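Local coordinates for protein putative amidohydrolase/peptidase (Burkholderia cenocepacia, PDB 4WJB) that probably hydrolyses carbon-nitrogen bonds other than peptide bonds in linear amide- or amidine-type substrates, as a zinc-dependent, dimeric member of the peptidase M20 family, at residues G154-V159 / E189-Y194; A256-F261 / A317-V322; V341-R346 / A380-I385. All blocks are in the same frame, centred on the assembly; numbering follows the deposited sequence.

Contact 1 (G154-V159 / E189-Y194); sequences GVFSGV and EPVGGY
F156, in the last turn of helix 151-157, points its ring into the glycine-rich loop that leads to strand 198-204, and it carries most of this contact in the M20 peptidase domain. The helix closes at G158 in a Schellman motif, where positive phi (86°) suits a residue without a side chain; its two bonds run from V159 N to G154 O, 2.8 Å, and, weakly, from G158 N to V155 O, 3.4 Å.

The aromatic contacts come first. F156 has CG anti to the backbone N (chi1 -175°), which carries the ring off the helix and over the loop. One face lies on G192, whose CA stands 3.8 Å from the centroid of the F156 ring, a CH-pi contact displaced toward the rim. G192 suits this place because a beta-carbon would run into F156 O. The edge of the F156 ring meets the face of the Y194 ring in an offset edge-to-face pair, planes at 89° and centroids 5.6 Å apart. The hydroxyl of Y194 lies at that edge, Y194 OH to F156 CE2 3.4 Å, while hydrogen bonding to R70. W138 adds another edge-to-face partner for F156, and F78 packs on both F156 and Y194.

The aliphatic part is smaller. V155 and V191 meet crosswise, with V155 CG1 3.7 Å from V191 CG1; V191 CG1 also covers the start of F156, its backbone N and CB. Branched, compact valines fill this side without needing polar partners.

No direct hydrogen bond joins the segments. One water bridges them instead: it donates to F156 O at 2.9 Å and accepts from G193 N at 2.9 Å.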
# COMPACT_ATOMS: atom_id res chain seq x y z
N GLY A 154 -17.67 8.26 29.92
CA GLY A 154 -18.75 7.95 29.01
C GLY A 154 -20.03 7.57 29.74
O GLY A 154 -21.10 8.12 29.45
N VAL A 155 -19.93 6.63 30.68
CA VAL A 155 -21.09 6.26 31.50
C VAL A 155 -21.59 7.48 32.28
O VAL A 155 -22.79 7.71 32.39
CB VAL A 155 -20.75 5.12 32.48
CG1 VAL A 155 -21.98 4.77 33.32
CG2 VAL A 155 -20.25 3.90 31.74
N PHE A 156 -20.65 8.25 32.81
CA PHE A 156 -20.98 9.46 33.56
C PHE A 156 -21.79 10.43 32.70
O PHE A 156 -22.67 11.14 33.20
CB PHE A 156 -19.70 10.14 34.06
CG PHE A 156 -19.93 11.34 34.95
CD1 PHE A 156 -20.14 12.60 34.41
CD2 PHE A 156 -19.91 11.21 36.33
CE1 PHE A 156 -20.35 13.71 35.23
CE2 PHE A 156 -20.11 12.31 37.16
CZ PHE A 156 -20.33 13.56 36.60
N SER A 157 -21.52 10.42 31.40
CA SER A 157 -22.04 11.43 30.50
C SER A 157 -23.14 10.93 29.57
O SER A 157 -23.60 11.66 28.70
CB SER A 157 -20.90 12.01 29.67
OG SER A 157 -19.85 12.48 30.50
N GLY A 158 -23.57 9.68 29.76
CA GLY A 158 -24.67 9.15 28.98
C GLY A 158 -24.26 8.53 27.65
O GLY A 158 -25.12 8.14 26.86
N VAL A 159 -22.96 8.46 27.40
CA VAL A 159 -22.47 7.83 26.17
C VAL A 159 -22.70 6.33 26.23
O VAL A 159 -23.10 5.71 25.24
CB VAL A 159 -20.97 8.11 25.94
CG1 VAL A 159 -20.51 7.50 24.60
CG2 VAL A 159 -20.71 9.61 25.97
N GLU A 189 -21.66 5.12 44.88
CA GLU A 189 -22.32 6.29 44.33
C GLU A 189 -22.84 6.04 42.92
O GLU A 189 -22.23 5.31 42.14
CB GLU A 189 -21.37 7.50 44.31
CG GLU A 189 -20.84 7.92 45.67
CD GLU A 189 -21.91 8.51 46.57
OE1 GLU A 189 -22.93 9.01 46.05
OE2 GLU A 189 -21.74 8.45 47.80
N PRO A 190 -23.98 6.65 42.59
CA PRO A 190 -24.46 6.61 41.21
C PRO A 190 -23.45 7.27 40.28
O PRO A 190 -22.75 8.21 40.70
CB PRO A 190 -25.77 7.40 41.26
CG PRO A 190 -26.18 7.39 42.69
CD PRO A 190 -24.91 7.39 43.47
N VAL A 191 -23.35 6.77 39.06
CA VAL A 191 -22.43 7.33 38.08
C VAL A 191 -23.13 8.45 37.31
O VAL A 191 -24.04 8.19 36.52
CB VAL A 191 -21.93 6.27 37.08
CG1 VAL A 191 -20.84 6.85 36.19
CG2 VAL A 191 -21.41 5.04 37.82
N GLY A 192 -22.71 9.69 37.54
CA GLY A 192 -23.34 10.82 36.87
C GLY A 192 -24.78 11.03 37.30
O GLY A 192 -25.21 10.54 38.35
N GLY A 193 -25.53 11.75 36.48
CA GLY A 193 -26.94 11.98 36.73
C GLY A 193 -27.26 13.08 37.72
O GLY A 193 -28.38 13.17 38.22
N TYR A 194 -26.28 13.94 38.02
CA TYR A 194 -26.51 15.07 38.92
C TYR A 194 -25.95 16.36 38.30
O TYR A 194 -25.03 16.30 37.49
CB TYR A 194 -25.89 14.81 40.29
CG TYR A 194 -24.40 14.59 40.25
CD1 TYR A 194 -23.51 15.66 40.29
CD2 TYR A 194 -23.87 13.31 40.19
CE1 TYR A 194 -22.14 15.46 40.24
CE2 TYR A 194 -22.50 13.09 40.14
CZ TYR A 194 -21.65 14.17 40.16
OH TYR A 194 -20.29 13.96 40.13
O HOH W 1 -24.03 13.25 34.55

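Contact 2 (A256-F261 / A317-V322); sequences ARMISF and AELARV
F261 lays its ring under the aliphatic stem of E318, so that E318 CG sits over the middle of one face, 3.6 Å from the centroid of the F261 ring. E318 CB takes part near the rim, 3.4 Å from F261 CE2. The fit depends on the bend in the glutamate: CG leaves anti to the backbone N, then chi2 turns to 67°, bringing the carboxylate round until its plane is only 24° from that of the ring. A salt bridge from R321 NH1 to E318 OE2, 2.6 Å, holds the carboxylate from its own helix. Glutamate therefore serves twice here, with methylenes for the ring and charge for the arginine.

Deeper in the interface M258 reaches across, bent at both chi2 and chi3. M258 SD lies 3.8 Å from V322 CG2 and 4.0 Å from L319 CD1, and M258 CE rests against the backbone of L319. M258 and V322 lie alongside, pointing opposite ways, while L319 comes in crosswise. An unbranched, flexible thioether can follow such an uneven surface between two branched neighbours. At the end of the contact, R257 CD lies 4.3 Å from V322 CG1, while R257 NH2 forms a salt bridge with E263 of the second subunit.

Helices 251-268 and 305-326 thus run nearly antiparallel, their local axes 10.5 Å apart at an angle of 154°. This is the helical layer of the M20 dimerisation domain: I259 packs on strand 274-283, and helix 251-268 also packs against its second-subunit counterpart.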
# COMPACT_ATOMS: atom_id res chain seq x y z
N ALA A 256 -3.41 7.60 -6.31
CA ALA A 256 -2.41 8.66 -6.17
C ALA A 256 -3.05 10.03 -6.36
O ALA A 256 -2.79 10.95 -5.59
CB ALA A 256 -1.28 8.46 -7.16
N ARG A 257 -3.88 10.15 -7.39
CA ARG A 257 -4.61 11.39 -7.64
C ARG A 257 -5.46 11.78 -6.44
O ARG A 257 -5.52 12.95 -6.07
CB ARG A 257 -5.49 11.26 -8.88
CG ARG A 257 -4.73 11.05 -10.18
CD ARG A 257 -5.69 10.82 -11.34
NE ARG A 257 -4.98 10.48 -12.58
CZ ARG A 257 -4.75 11.33 -13.57
NH1 ARG A 257 -5.16 12.59 -13.47
NH2 ARG A 257 -4.11 10.93 -14.66
N MET A 258 -6.13 10.80 -5.83
CA MET A 258 -7.01 11.06 -4.69
C MET A 258 -6.22 11.41 -3.43
O MET A 258 -6.63 12.26 -2.64
CB MET A 258 -7.91 9.86 -4.42
CG MET A 258 -8.93 9.58 -5.51
SD MET A 258 -9.93 11.02 -5.93
CE MET A 258 -10.70 11.37 -4.35
N ILE A 259 -5.09 10.74 -3.24
CA ILE A 259 -4.21 10.99 -2.09
C ILE A 259 -3.70 12.42 -2.13
O ILE A 259 -3.71 13.13 -1.11
CB ILE A 259 -3.03 9.99 -2.07
CG1 ILE A 259 -3.53 8.58 -1.81
CG2 ILE A 259 -2.00 10.39 -1.02
CD1 ILE A 259 -2.47 7.50 -1.97
N SER A 260 -3.28 12.86 -3.31
CA SER A 260 -2.81 14.23 -3.50
C SER A 260 -3.94 15.23 -3.27
O SER A 260 -3.71 16.31 -2.71
CB SER A 260 -2.24 14.41 -4.91
OG SER A 260 -1.11 13.58 -5.11
N PHE A 261 -5.15 14.87 -3.69
CA PHE A 261 -6.29 15.77 -3.53
C PHE A 261 -6.70 15.88 -2.07
O PHE A 261 -7.11 16.96 -1.62
CB PHE A 261 -7.48 15.30 -4.37
CG PHE A 261 -8.62 16.28 -4.37
CD1 PHE A 261 -8.51 17.49 -5.02
CD2 PHE A 261 -9.80 15.99 -3.70
CE1 PHE A 261 -9.55 18.40 -5.01
CE2 PHE A 261 -10.84 16.89 -3.69
CZ PHE A 261 -10.72 18.10 -4.34
N ALA A 317 -17.12 14.43 -4.88
CA ALA A 317 -17.18 15.04 -6.20
C ALA A 317 -15.92 14.73 -7.00
O ALA A 317 -16.00 14.38 -8.18
CB ALA A 317 -17.37 16.55 -6.08
N GLU A 318 -14.77 14.85 -6.36
CA GLU A 318 -13.51 14.62 -7.05
C GLU A 318 -13.32 13.14 -7.36
O GLU A 318 -12.77 12.79 -8.40
CB GLU A 318 -12.33 15.14 -6.22
CG GLU A 318 -10.96 14.98 -6.90
CD GLU A 318 -10.80 15.85 -8.14
OE1 GLU A 318 -11.69 16.67 -8.45
OE2 GLU A 318 -9.76 15.71 -8.82
N LEU A 319 -13.78 12.28 -6.45
CA LEU A 319 -13.71 10.84 -6.69
C LEU A 319 -14.48 10.48 -7.96
O LEU A 319 -14.00 9.71 -8.79
CB LEU A 319 -14.27 10.07 -5.49
CG LEU A 319 -14.12 8.55 -5.58
CD1 LEU A 319 -12.65 8.17 -5.64
CD2 LEU A 319 -14.81 7.85 -4.42
N ALA A 320 -15.67 11.06 -8.11
CA ALA A 320 -16.49 10.84 -9.29
C ALA A 320 -15.80 11.36 -10.55
O ALA A 320 -15.84 10.71 -11.61
CB ALA A 320 -17.85 11.50 -9.13
N ARG A 321 -15.18 12.53 -10.44
CA ARG A 321 -14.46 13.13 -11.56
C ARG A 321 -13.29 12.25 -11.99
O ARG A 321 -13.05 12.06 -13.18
CB ARG A 321 -13.96 14.53 -11.19
CG ARG A 321 -14.12 15.56 -12.30
CD ARG A 321 -12.97 16.55 -12.30
NE ARG A 321 -11.71 15.90 -12.69
CZ ARG A 321 -10.55 16.10 -12.08
NH1 ARG A 321 -10.46 16.94 -11.06
NH2 ARG A 321 -9.46 15.47 -12.50
N VAL A 322 -12.58 11.70 -11.01
CA VAL A 322 -11.42 10.87 -11.29
C VAL A 322 -11.83 9.53 -11.90
O VAL A 322 -11.20 9.06 -12.86
CB VAL A 322 -10.59 10.62 -10.01
CG1 VAL A 322 -9.58 9.51 -10.22
CG2 VAL A 322 -9.89 11.90 -9.59

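Contact 3 (V341-R346 / A380-I385); sequences VPFAPR and APTGMI
F343 and A344 lie against T382, where the chain leaving strand 329-342 meets the start of strand 382-387. One backbone bond ties them, A344 N to T382 O, 2.9 Å long with an angle of 159° at the hydrogen. T382 O is also close to F343 CB, at 3.1 Å. A344 CB, a small methyl, lies 3.6 Å from T382 N, beside this bond, and also meets P381 CB.

The ring of F343 continues along the strand. F343 CZ meets M384 CG at 3.6 Å, and M384 SD stands obliquely, 4.7 Å from the centroid of the F343 ring, a Met-aromatic contact. F343 CE1 lies 4.1 Å from T382 CG2. F343 has CG anti to its carbonyl carbon (chi1 -73°), which swings the ring toward M384 and away from A344. F343 CD1 lies 4.1 Å from G383 CA.

In the next shell T382 is turned by its own hydroxyl: T382 OG1 donates to A380 O at 2.8 Å, from above the carbonyl plane. That leaves the methyl for F343, and A373 and V376 of helix 372-376 pack against T382. Farther out, backbone bonds join F343 to T221 and G383 to A199 and E201, and I348 of helix 345-357 supports F343. A344 holds the N-cap position of that helix.

M384 also packs on H203, which binds zinc in this entry, so its side chain touches both F343 and a zinc ligand. The chemistry is otherwise apolar, with the single inter-segment hydrogen bond satisfying a buried carbonyl, consistent with an apolar surround on this side of H203.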
# COMPACT_ATOMS: atom_id res chain seq x y z
N VAL A 341 -17.11 18.49 19.14
CA VAL A 341 -17.48 18.79 20.52
C VAL A 341 -17.04 20.21 20.86
O VAL A 341 -15.90 20.43 21.28
CB VAL A 341 -16.86 17.80 21.52
CG1 VAL A 341 -17.31 18.11 22.93
CG2 VAL A 341 -17.23 16.37 21.14
N PRO A 342 -17.92 21.19 20.63
CA PRO A 342 -17.63 22.53 21.11
C PRO A 342 -17.66 22.55 22.63
O PRO A 342 -18.54 21.92 23.23
CB PRO A 342 -18.76 23.38 20.52
CG PRO A 342 -19.88 22.41 20.33
CD PRO A 342 -19.22 21.12 19.93
N PHE A 343 -16.72 23.24 23.25
CA PHE A 343 -16.77 23.41 24.70
C PHE A 343 -17.59 24.63 25.04
O PHE A 343 -17.98 25.38 24.15
CB PHE A 343 -15.35 23.49 25.28
CG PHE A 343 -14.64 22.16 25.28
CD1 PHE A 343 -15.08 21.13 26.09
CD2 PHE A 343 -13.56 21.94 24.43
CE1 PHE A 343 -14.44 19.90 26.08
CE2 PHE A 343 -12.91 20.71 24.42
CZ PHE A 343 -13.35 19.69 25.25
N ALA A 344 -17.89 24.80 26.32
CA ALA A 344 -18.77 25.88 26.75
C ALA A 344 -18.08 27.24 26.63
O ALA A 344 -16.97 27.43 27.13
CB ALA A 344 -19.21 25.64 28.19
N PRO A 345 -18.74 28.18 25.94
CA PRO A 345 -18.23 29.55 25.77
C PRO A 345 -17.78 30.19 27.08
O PRO A 345 -16.71 30.80 27.12
CB PRO A 345 -19.43 30.29 25.17
CG PRO A 345 -20.15 29.24 24.40
CD PRO A 345 -20.01 27.98 25.22
N ARG A 346 -18.57 30.04 28.14
CA ARG A 346 -18.22 30.61 29.43
C ARG A 346 -16.97 29.97 30.02
O ARG A 346 -16.16 30.65 30.65
CB ARG A 346 -19.40 30.48 30.41
CG ARG A 346 -20.58 31.39 30.08
CD ARG A 346 -21.70 31.27 31.11
NE ARG A 346 -21.24 31.60 32.46
CZ ARG A 346 -21.19 32.84 32.95
NH1 ARG A 346 -21.57 33.87 32.21
NH2 ARG A 346 -20.76 33.04 34.19
N ALA A 380 -22.38 18.88 31.30
CA ALA A 380 -21.92 20.01 32.11
C ALA A 380 -21.22 21.03 31.23
O ALA A 380 -20.60 20.65 30.24
CB ALA A 380 -20.98 19.53 33.20
N PRO A 381 -21.32 22.32 31.59
CA PRO A 381 -20.50 23.31 30.89
C PRO A 381 -19.03 22.96 31.11
O PRO A 381 -18.58 22.93 32.26
CB PRO A 381 -20.87 24.64 31.56
CG PRO A 381 -22.19 24.36 32.27
CD PRO A 381 -22.13 22.92 32.66
N THR A 382 -18.31 22.68 30.04
CA THR A 382 -16.96 22.14 30.17
C THR A 382 -15.96 22.93 29.33
O THR A 382 -16.30 23.46 28.27
CB THR A 382 -16.94 20.64 29.76
OG1 THR A 382 -17.92 19.93 30.53
CG2 THR A 382 -15.57 20.02 30.01
N GLY A 383 -14.73 23.04 29.84
CA GLY A 383 -13.63 23.59 29.07
C GLY A 383 -12.34 22.81 29.31
O GLY A 383 -12.27 21.99 30.23
N MET A 384 -11.33 23.07 28.50
CA MET A 384 -10.04 22.42 28.68
C MET A 384 -8.90 23.44 28.64
O MET A 384 -9.02 24.51 28.06
CB MET A 384 -9.80 21.34 27.62
CG MET A 384 -10.73 20.13 27.70
SD MET A 384 -10.13 18.73 26.72
CE MET A 384 -8.89 18.04 27.82
N ILE A 385 -7.79 23.07 29.28
CA ILE A 385 -6.58 23.87 29.32
C ILE A 385 -5.41 23.01 28.87
O ILE A 385 -5.16 21.95 29.45
CB ILE A 385 -6.30 24.41 30.74
CG1 ILE A 385 -7.51 25.19 31.27
CG2 ILE A 385 -5.05 25.28 30.74
CD1 ILE A 385 -7.52 25.35 32.79

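Following the chain from the N terminus, contact 1 comes first: helix 151-157 is brought back to the loop before strand 198-204, closing a loop of 29 intervening residues, about half of them helical. The chain then enters the dimerisation region, where contact 2 spans 55 residues and joins helices 251-268 and 305-326. Strand 329-342 follows that second helix directly and returns the chain to the zinc-bearing part, where contact 3 closes 33 residues, joining the chain entering helix 345-357 to the start of strand 382-387. The three are in series; none nests or crosses. Contacts 1 and 3 have centres about 18 Å apart, whereas contact 2 lies about 44 Å and 37 Å from them, centre to centre.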